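Local coordinates for putative Lipoprotein (Clostridium perfringens, PDB 5J7R) that is of unknown function but, as a putative lipoprotein with a sporulation and spore germination family domain, may take part in such processes, at residues Asp140-Gly143 against Asp147-Lys150; Ala119-Thr122 against Ser126-Lys129. All coordinates share one frame; numbering follows the deposited sequence.

How the interactions relate
Interaction 2 comes first in the chain, and the two stay separate, about 18 Å between centres and about 8 Å between nearest atoms. Both span three intervening residues and are partly buried, each combining a contact between buried aliphatic side chains with more exposed polar residues. Interaction 2 lies nearer the chain centre and joins the end of helix 107-121 to the approach of strand 129-134, through isoleucine packing and a water between two carbonyls. Interaction 1 lies in the loop after that strand and is fastened by a direct backbone hydrogen bond. Helix 107-121 relates them, supplying Ile121 to interaction 2 and touching Leu142 and Ile148 of interaction 1.

Interaction 1. Residues Asp140-Gly143 against Asp147-Lys150; sequences DSLG and DISK
Ile148 holds CG1 between its own backbone N and carbonyl carbon (chi1 59°), a tight setting that directs this branch at Ser141 and Leu142. CG1 thereby lies 3.9 Å from Ser141 CA, and the extended chain beyond it carries CD1 to 3.7 Å from Leu142 CG. The two aliphatic side chains cross at about a right angle, so they meet over a short length: Leu142 CD2 is already 4.2 Å from Ile148 CD1. Leu114 on helix 107-121 touches Ile148, and Glu110 of the same helix touches Leu142, placing this pair against the helix.

The polar half of the contact gathers round one carbonyl. Ile148 N donates to Asp140 O at 2.9 Å with an N-H...O angle of 164°, nearly straight, although the donor stands above the carbonyl plane, 40° out of it. Asp147 CA adds a CA-H...O contact to Asp140 O at 3.3 Å. Within its own segment, Asp147 places CG anti to the backbone N, and OD1 accepts from Ser149 N at 3.1 Å, an Asx turn in which the amide meets the carboxylate from above its plane. That turn also leaves OD1 3.4 Å from Asp140 O, two acceptors with no bond between them. Ser141 OG is engaged outside the two segments, bonding to Phe146 O and Gly144 N within the loop.

Chemically, one near-straight backbone bond closes the loop, and the Leu142-Ile148 crossing packs its buried side, against helix 107-121. The Asx turn draws Asp147 OD1 toward Ser149 N, which probably offsets the unfavourable closeness of its negative charge to the Asp140 carbonyl.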
ATOM      1  N   ASP A 140      -8.765  30.829   1.157  1.00 83.00           N
ATOM      2  CA  ASP A 140      -8.905  31.353   2.508  1.00 84.52           C
ATOM      3  C   ASP A 140      -9.780  30.452   3.382  1.00 81.03           C
ATOM      4  O   ASP A 140      -9.458  30.250   4.545  1.00 80.79           O
ATOM      5  CB  ASP A 140      -9.447  32.797   2.496  1.00 87.80           C
ATOM      6  CG  ASP A 140      -8.559  33.760   1.705  1.00 92.58           C
ATOM      7  OD1 ASP A 140      -7.510  33.337   1.167  1.00 93.65           O
ATOM      8  OD2 ASP A 140      -8.922  34.956   1.617  1.00 99.22           O
ATOM      9  N   SER A 141     -10.857  29.889   2.824  1.00 78.68           N
ATOM     10  CA  SER A 141     -11.770  29.043   3.612  1.00 74.90           C
ATOM     11  C   SER A 141     -12.728  28.196   2.767  1.00 75.10           C
ATOM     12  O   SER A 141     -13.072  28.571   1.647  1.00 79.21           O
ATOM     13  CB  SER A 141     -12.614  29.948   4.528  1.00 75.32           C
ATOM     14  OG  SER A 141     -13.458  29.192   5.385  1.00 70.78           O
ATOM     15  N   LEU A 142     -13.153  27.055   3.313  1.00 76.08           N
ATOM     16  CA  LEU A 142     -14.121  26.186   2.634  1.00 76.27           C
ATOM     17  C   LEU A 142     -15.536  26.614   2.960  1.00 76.60           C
ATOM     18  O   LEU A 142     -16.361  26.793   2.067  1.00 76.59           O
ATOM     19  CB  LEU A 142     -13.973  24.722   3.050  1.00 76.39           C
ATOM     20  CG  LEU A 142     -12.754  23.945   2.588  1.00 75.97           C
ATOM     21  CD1 LEU A 142     -12.839  22.531   3.138  1.00 75.61           C
ATOM     22  CD2 LEU A 142     -12.667  23.921   1.071  1.00 76.65           C
ATOM     23  N   GLY A 143     -15.805  26.745   4.257  1.00 78.76           N
ATOM     24  CA  GLY A 143     -17.118  27.124   4.770  1.00 80.80           C
ATOM     25  C   GLY A 143     -17.318  28.585   5.061  1.00 82.39           C
ATOM     26  O   GLY A 143     -18.441  29.049   5.036  1.00 81.75           O
ATOM     27  N   ASP A 147      -9.727  29.690   8.591  1.00 85.32           N
ATOM     28  CA  ASP A 147      -8.647  30.084   7.700  1.00 85.24           C
ATOM     29  C   ASP A 147      -7.775  28.876   7.350  1.00 80.00           C
ATOM     30  O   ASP A 147      -7.093  28.322   8.218  1.00 83.11           O
ATOM     31  CB  ASP A 147      -7.800  31.178   8.370  1.00 91.06           C
ATOM     32  CG  ASP A 147      -6.733  31.759   7.446  1.00 95.10           C
ATOM     33  OD1 ASP A 147      -6.712  31.420   6.243  1.00 93.94           O
ATOM     34  OD2 ASP A 147      -5.922  32.582   7.928  1.00105.51           O
ATOM     35  N   ILE A 148      -7.824  28.467   6.083  1.00 75.70           N
ATOM     36  CA  ILE A 148      -7.017  27.329   5.578  1.00 71.25           C
ATOM     37  C   ILE A 148      -6.026  27.819   4.512  1.00 71.74           C
ATOM     38  O   ILE A 148      -5.739  27.137   3.533  1.00 68.40           O
ATOM     39  CB  ILE A 148      -7.870  26.148   5.060  1.00 66.39           C
ATOM     40  CG1 ILE A 148      -8.799  26.577   3.934  1.00 64.73           C
ATOM     41  CG2 ILE A 148      -8.705  25.593   6.208  1.00 65.85           C
ATOM     42  CD1 ILE A 148      -9.397  25.393   3.211  1.00 62.24           C
ATOM     43  N   SER A 149      -5.506  29.019   4.742  1.00 78.90           N
ATOM     44  CA  SER A 149      -4.557  29.661   3.843  1.00 82.63           C
ATOM     45  C   SER A 149      -3.191  28.980   3.864  1.00 82.79           C
ATOM     46  O   SER A 149      -2.487  28.980   2.850  1.00 83.98           O
ATOM     47  CB  SER A 149      -4.405  31.141   4.229  1.00 86.88           C
ATOM     48  OG  SER A 149      -3.508  31.819   3.375  1.00 95.42           O
ATOM     49  N   LYS A 150      -2.825  28.393   5.007  1.00 82.27           N
ATOM     50  CA  LYS A 150      -1.532  27.726   5.145  1.00 83.52           C
ATOM     51  C   LYS A 150      -1.744  26.293   5.677  1.00 80.62           C
ATOM     52  O   LYS A 150      -2.884  25.888   5.953  1.00 77.55           O
ATOM     53  CB  LYS A 150      -0.622  28.576   6.064  1.00 88.25           C
ATOM     54  CG  LYS A 150      -0.623  30.052   5.685  1.00 93.29           C
ATOM     55  CD  LYS A 150       0.247  30.892   6.602  1.00 99.95           C
ATOM     56  CE  LYS A 150       0.066  32.382   6.371  1.00106.30           C
ATOM     57  NZ  LYS A 150       0.744  33.255   7.374  1.00112.06           N
TER

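Interaction 2. Residues Ala119-Thr122 against Ser126-Lys129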
ATOM      1  N   ALA A 119      -8.136  13.877  11.304  1.00 51.26           N
ATOM      2  CA  ALA A 119      -8.158  12.624  12.047  1.00 51.87           C
ATOM      3  C   ALA A 119      -8.001  11.436  11.100  1.00 50.17           C
ATOM      4  O   ALA A 119      -7.353  10.453  11.443  1.00 52.95           O
ATOM      5  CB  ALA A 119      -9.439  12.495  12.842  1.00 52.80           C
ATOM      6  N   THR A 120      -8.592  11.541   9.915  1.00 48.47           N
ATOM      7  CA  THR A 120      -8.520  10.456   8.940  1.00 51.15           C
ATOM      8  C   THR A 120      -7.131  10.359   8.316  1.00 49.23           C
ATOM      9  O   THR A 120      -6.530   9.290   8.313  1.00 46.89           O
ATOM     10  CB  THR A 120      -9.561  10.642   7.834  1.00 49.77           C
ATOM     11  OG1 THR A 120     -10.867  10.738   8.424  1.00 48.34           O
ATOM     12  CG2 THR A 120      -9.525   9.476   6.844  1.00 48.53           C
ATOM     13  N   ILE A 121      -6.630  11.483   7.818  1.00 48.55           N
ATOM     14  CA  ILE A 121      -5.317  11.537   7.179  1.00 50.92           C
ATOM     15  C   ILE A 121      -4.121  11.330   8.102  1.00 50.84           C
ATOM     16  O   ILE A 121      -3.186  10.626   7.726  1.00 51.01           O
ATOM     17  CB  ILE A 121      -5.144  12.834   6.359  1.00 53.89           C
ATOM     18  CG1 ILE A 121      -6.075  12.808   5.154  1.00 60.02           C
ATOM     19  CG2 ILE A 121      -3.720  12.978   5.843  1.00 59.23           C
ATOM     20  CD1 ILE A 121      -5.797  11.679   4.163  1.00 65.21           C
ATOM     21  N   THR A 122      -4.152  11.896   9.307  1.00 53.23           N
ATOM     22  CA  THR A 122      -3.027  11.730  10.243  1.00 53.57           C
ATOM     23  C   THR A 122      -2.835  10.294  10.726  1.00 52.55           C
ATOM     24  O   THR A 122      -1.932  10.019  11.514  1.00 57.39           O
ATOM     25  CB  THR A 122      -3.095  12.708  11.425  1.00 57.91           C
ATOM     26  OG1 THR A 122      -4.343  12.550  12.112  1.00 61.53           O
ATOM     27  CG2 THR A 122      -2.952  14.133  10.931  1.00 57.92           C
ATOM     28  N   SER A 126       3.479   9.302   8.485  1.00 71.02           N
ATOM     29  CA  SER A 126       4.295  10.322   7.823  1.00 72.42           C
ATOM     30  C   SER A 126       3.607  11.699   7.729  1.00 69.94           C
ATOM     31  O   SER A 126       4.262  12.688   7.461  1.00 70.70           O
ATOM     32  CB  SER A 126       4.733   9.825   6.431  1.00 74.29           C
ATOM     33  OG  SER A 126       3.621   9.419   5.649  1.00 75.50           O
ATOM     34  N   ILE A 127       2.303  11.762   7.989  1.00 67.66           N
ATOM     35  CA  ILE A 127       1.563  13.019   7.889  1.00 66.70           C
ATOM     36  C   ILE A 127       1.206  13.589   9.257  1.00 71.53           C
ATOM     37  O   ILE A 127       0.637  12.894  10.098  1.00 68.70           O
ATOM     38  CB  ILE A 127       0.274  12.831   7.060  1.00 62.66           C
ATOM     39  CG1 ILE A 127       0.623  12.240   5.678  1.00 62.45           C
ATOM     40  CG2 ILE A 127      -0.458  14.165   6.917  1.00 63.35           C
ATOM     41  CD1 ILE A 127      -0.563  11.861   4.813  1.00 60.19           C
ATOM     42  N   ASN A 128       1.548  14.863   9.450  1.00 75.37           N
ATOM     43  CA  ASN A 128       1.256  15.597  10.683  1.00 80.61           C
ATOM     44  C   ASN A 128       0.396  16.840  10.419  1.00 77.71           C
ATOM     45  O   ASN A 128      -0.220  17.364  11.344  1.00 77.42           O
ATOM     46  CB  ASN A 128       2.550  16.003  11.391  1.00 90.77           C
ATOM     47  CG  ASN A 128       3.341  14.806  11.897  1.00 98.53           C
ATOM     48  OD1 ASN A 128       2.778  13.753  12.224  1.00106.32           O
ATOM     49  ND2 ASN A 128       4.655  14.970  11.988  1.00104.61           N
ATOM     50  N   LYS A 129       0.357  17.303   9.169  1.00 87.63           N
ATOM     51  CA  LYS A 129      -0.432  18.475   8.793  1.00 83.53           C
ATOM     52  C   LYS A 129      -1.061  18.291   7.420  1.00 79.25           C
ATOM     53  O   LYS A 129      -0.647  17.421   6.644  1.00 76.78           O
ATOM     54  CB  LYS A 129       0.452  19.718   8.754  1.00 88.80           C
ATOM     55  CG  LYS A 129       1.137  20.037  10.065  1.00 97.30           C
ATOM     56  CD  LYS A 129       1.930  21.328   9.985  1.00103.44           C
ATOM     57  CE  LYS A 129       2.546  21.631  11.341  1.00110.07           C
ATOM     58  NZ  LYS A 129       3.418  22.839  11.366  1.00113.78           N
TER
HETATM   59  O   HOH W   1       0.722  10.797  11.968  1.00 71.69           O
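Ile121 and Ile127 carry this contact, their side chains slanting across one another rather than running alongside. The methyl CG2 of Ile121 is the touching branch: it lies 3.5 Å from Ile127 CD1 and, at almost the same range, 3.6 Å from Ile127 CG2, so it sits against both methyls of Ile127. Both isoleucines set CG1 beside the backbone N (chi1 -68° in Ile121, -55° in Ile127), but they differ farther out. Ile127 is extended at chi2 (174°), which carries CD1 out to Ile121, whereas Ile121 approaches with its shorter branch. Ala93 on strand 92-97 touches both, and Ile60 of helix 51-65 reaches Ile121, so the pair belongs to the buried layer between helices and sheet.

Thr122 meets the backbone of the second segment through CG2. This methyl lies 3.9 Å from Ile127 O, a loose approach, while Thr122 OG1 bonds back to Ile118 O, one turn earlier in the helix. The two main chains are bridged, in part, by a water on the polar side: it stands 2.8 Å from Thr122 O and 2.8 Å from Ile127 O, and can donate to either carbonyl but cannot serve every acceptor in reach at once.

Geometrically, the helix end thus meets the following chain through apolar packing on one flank and a partial water bridge on the other. Because helix 107-121 leads from strand 92-97 to the adjacent parallel strand 129-134, the contact marks the helix-to-strand turn of a beta-alpha-beta crossover in the sporulation and spore germination family domain.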